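Local coordinates for putative dehydratase (Mesorhizobium loti, PDB 2POZ), which is a putative dehydratase of the mandelate racemase/muconate lactonizing enzyme family, probably with lyase activity, and assembles as an octamer, at residues F141-A144 with V145-P148. Numbering follows the deposited sequence.
Sequences FARA and VERP
Glu146 OE2 is gripped by two groups: Arg143 NE, 2.8 Å away, and a water that donates to it while also donating to Ala142 O. The second carboxylate oxygen, Glu146 OE1, takes Arg143 NH2 at 3.1 Å, so the guanidinium offers its NE side and each nitrogen serves one oxygen. Both oxygens lie almost in the guanidinium plane, whereas the nitrogens approach from the syn side but well out of the carboxylate plane; with the two flat groups turned 35° apart, this is a twisted side-on salt bridge. Arginine suits the place because its long chain, bent at chi2 (-63°) and chi3 (-40°), brings NE and NH2 to face the carboxylate of a glutamate three residues on. With an alanine in place of this glutamate, the guanidinium is likely to lose its carboxylate mate and be freer to turn, and the water on Ala142 O its second acceptor.

The backbone bonding changes here. Val145 N makes only a weak bond to Phe141 O, at 3.4 Å, whereas Glu146 N reaches back three residues to Arg143 O (3.3 Å) from above the carbonyl plane. A second water donates to Arg143 O and accepts from Arg147 N, bridging the turn. Pro148 has no N-H to give Ala144 O; its CD sits 3.2 Å from that oxygen instead, and proline therefore fits where the regular i to i+4 bonding lapses.

CG2 of Val145 lies 3.2 Å from Ala142 O. Apolar and buried, Val145 and Phe141 suit the side facing strand 155-158 and helix 179-196, on Leu156, Val192 and Phe158, while charged Arg143 is exposed. This is an amphipathic, water-bridged junction where helix 138-144 passes into helix 146-150, before strand 155-158 of the TIM-barrel-like C-terminal domain of the enolase superfamily.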
loop_
_atom_site.group_PDB
_atom_site.type_symbol
_atom_site.label_atom_id
_atom_site.label_comp_id
_atom_site.label_asym_id
_atom_site.label_seq_id
_atom_site.Cartn_x
_atom_site.Cartn_y
_atom_site.Cartn_z
ATOM N N PHE A 141 29.731 4.820 34.683
ATOM C CA PHE A 141 28.360 4.362 34.517
ATOM C C PHE A 141 28.173 3.181 35.461
ATOM O O PHE A 141 27.129 3.050 36.089
ATOM C CB PHE A 141 28.097 3.952 33.063
ATOM C CG PHE A 141 27.505 5.055 32.230
ATOM C CD1 PHE A 141 26.126 5.219 32.150
ATOM C CD2 PHE A 141 28.330 5.963 31.569
ATOM C CE1 PHE A 141 25.572 6.272 31.424
ATOM C CE2 PHE A 141 27.793 7.019 30.842
ATOM C CZ PHE A 141 26.412 7.177 30.766
ATOM N N ALA A 142 29.202 2.343 35.584
ATOM C CA ALA A 142 29.138 1.181 36.472
ATOM C C ALA A 142 28.947 1.603 37.931
ATOM O O ALA A 142 28.147 1.004 38.658
ATOM C CB ALA A 142 30.403 0.336 36.331
ATOM N N ARG A 143 29.678 2.629 38.358
ATOM C CA ARG A 143 29.561 3.127 39.728
ATOM C C ARG A 143 28.202 3.783 39.953
ATOM O O ARG A 143 27.646 3.709 41.038
ATOM C CB ARG A 143 30.640 4.181 40.033
ATOM C CG ARG A 143 32.077 3.685 40.077
ATOM C CD ARG A 143 32.302 2.671 41.194
ATOM N NE ARG A 143 31.609 3.013 42.437
ATOM C CZ ARG A 143 31.840 4.093 43.185
ATOM N NH1 ARG A 143 32.762 4.986 42.844
ATOM N NH2 ARG A 143 31.130 4.282 44.290
ATOM N N ALA A 144 27.686 4.438 38.922
ATOM C CA ALA A 144 26.413 5.144 39.016
ATOM C C ALA A 144 25.182 4.286 39.313
ATOM O O ALA A 144 24.205 4.794 39.866
ATOM C CB ALA A 144 26.183 5.951 37.743
ATOM N N VAL A 145 25.207 3.000 38.953
ATOM C CA VAL A 145 24.042 2.140 39.205
ATOM C C VAL A 145 23.867 1.827 40.691
ATOM O O VAL A 145 22.766 1.508 41.146
ATOM C CB VAL A 145 24.131 0.778 38.458
ATOM C CG1 VAL A 145 24.454 0.998 36.980
ATOM C CG2 VAL A 145 25.173 -0.123 39.121
ATOM N N GLU A 146 24.957 1.929 41.445
ATOM C CA GLU A 146 24.932 1.623 42.871
ATOM C C GLU A 146 23.857 2.323 43.703
ATOM O O GLU A 146 23.144 1.667 44.463
ATOM C CB GLU A 146 26.309 1.894 43.479
ATOM C CG GLU A 146 27.355 0.843 43.129
ATOM C CD GLU A 146 28.767 1.320 43.425
ATOM O OE1 GLU A 146 28.957 2.017 44.447
ATOM O OE2 GLU A 146 29.683 0.996 42.638
ATOM N N ARG A 147 23.729 3.641 43.574
ATOM C CA ARG A 147 22.729 4.349 44.368
ATOM C C ARG A 147 21.285 3.914 44.071
ATOM O O ARG A 147 20.558 3.497 44.980
ATOM C CB ARG A 147 22.865 5.866 44.191
ATOM C CG ARG A 147 21.849 6.651 45.008
ATOM C CD ARG A 147 21.980 8.150 44.808
ATOM N NE ARG A 147 20.740 8.848 45.151
ATOM C CZ ARG A 147 19.584 8.692 44.505
ATOM N NH1 ARG A 147 19.498 7.860 43.472
ATOM N NH2 ARG A 147 18.511 9.367 44.891
ATOM N N PRO A 148 20.843 4.003 42.803
ATOM C CA PRO A 148 19.460 3.575 42.564
ATOM C C PRO A 148 19.186 2.126 42.982
ATOM O O PRO A 148 18.125 1.822 43.524
ATOM C CB PRO A 148 19.269 3.820 41.060
ATOM C CG PRO A 148 20.661 3.719 40.507
ATOM C CD PRO A 148 21.474 4.461 41.555
HETATM O O HOH W 1 29.183 -0.711 40.398
HETATM O O HOH W 2 26.063 5.280 42.472
#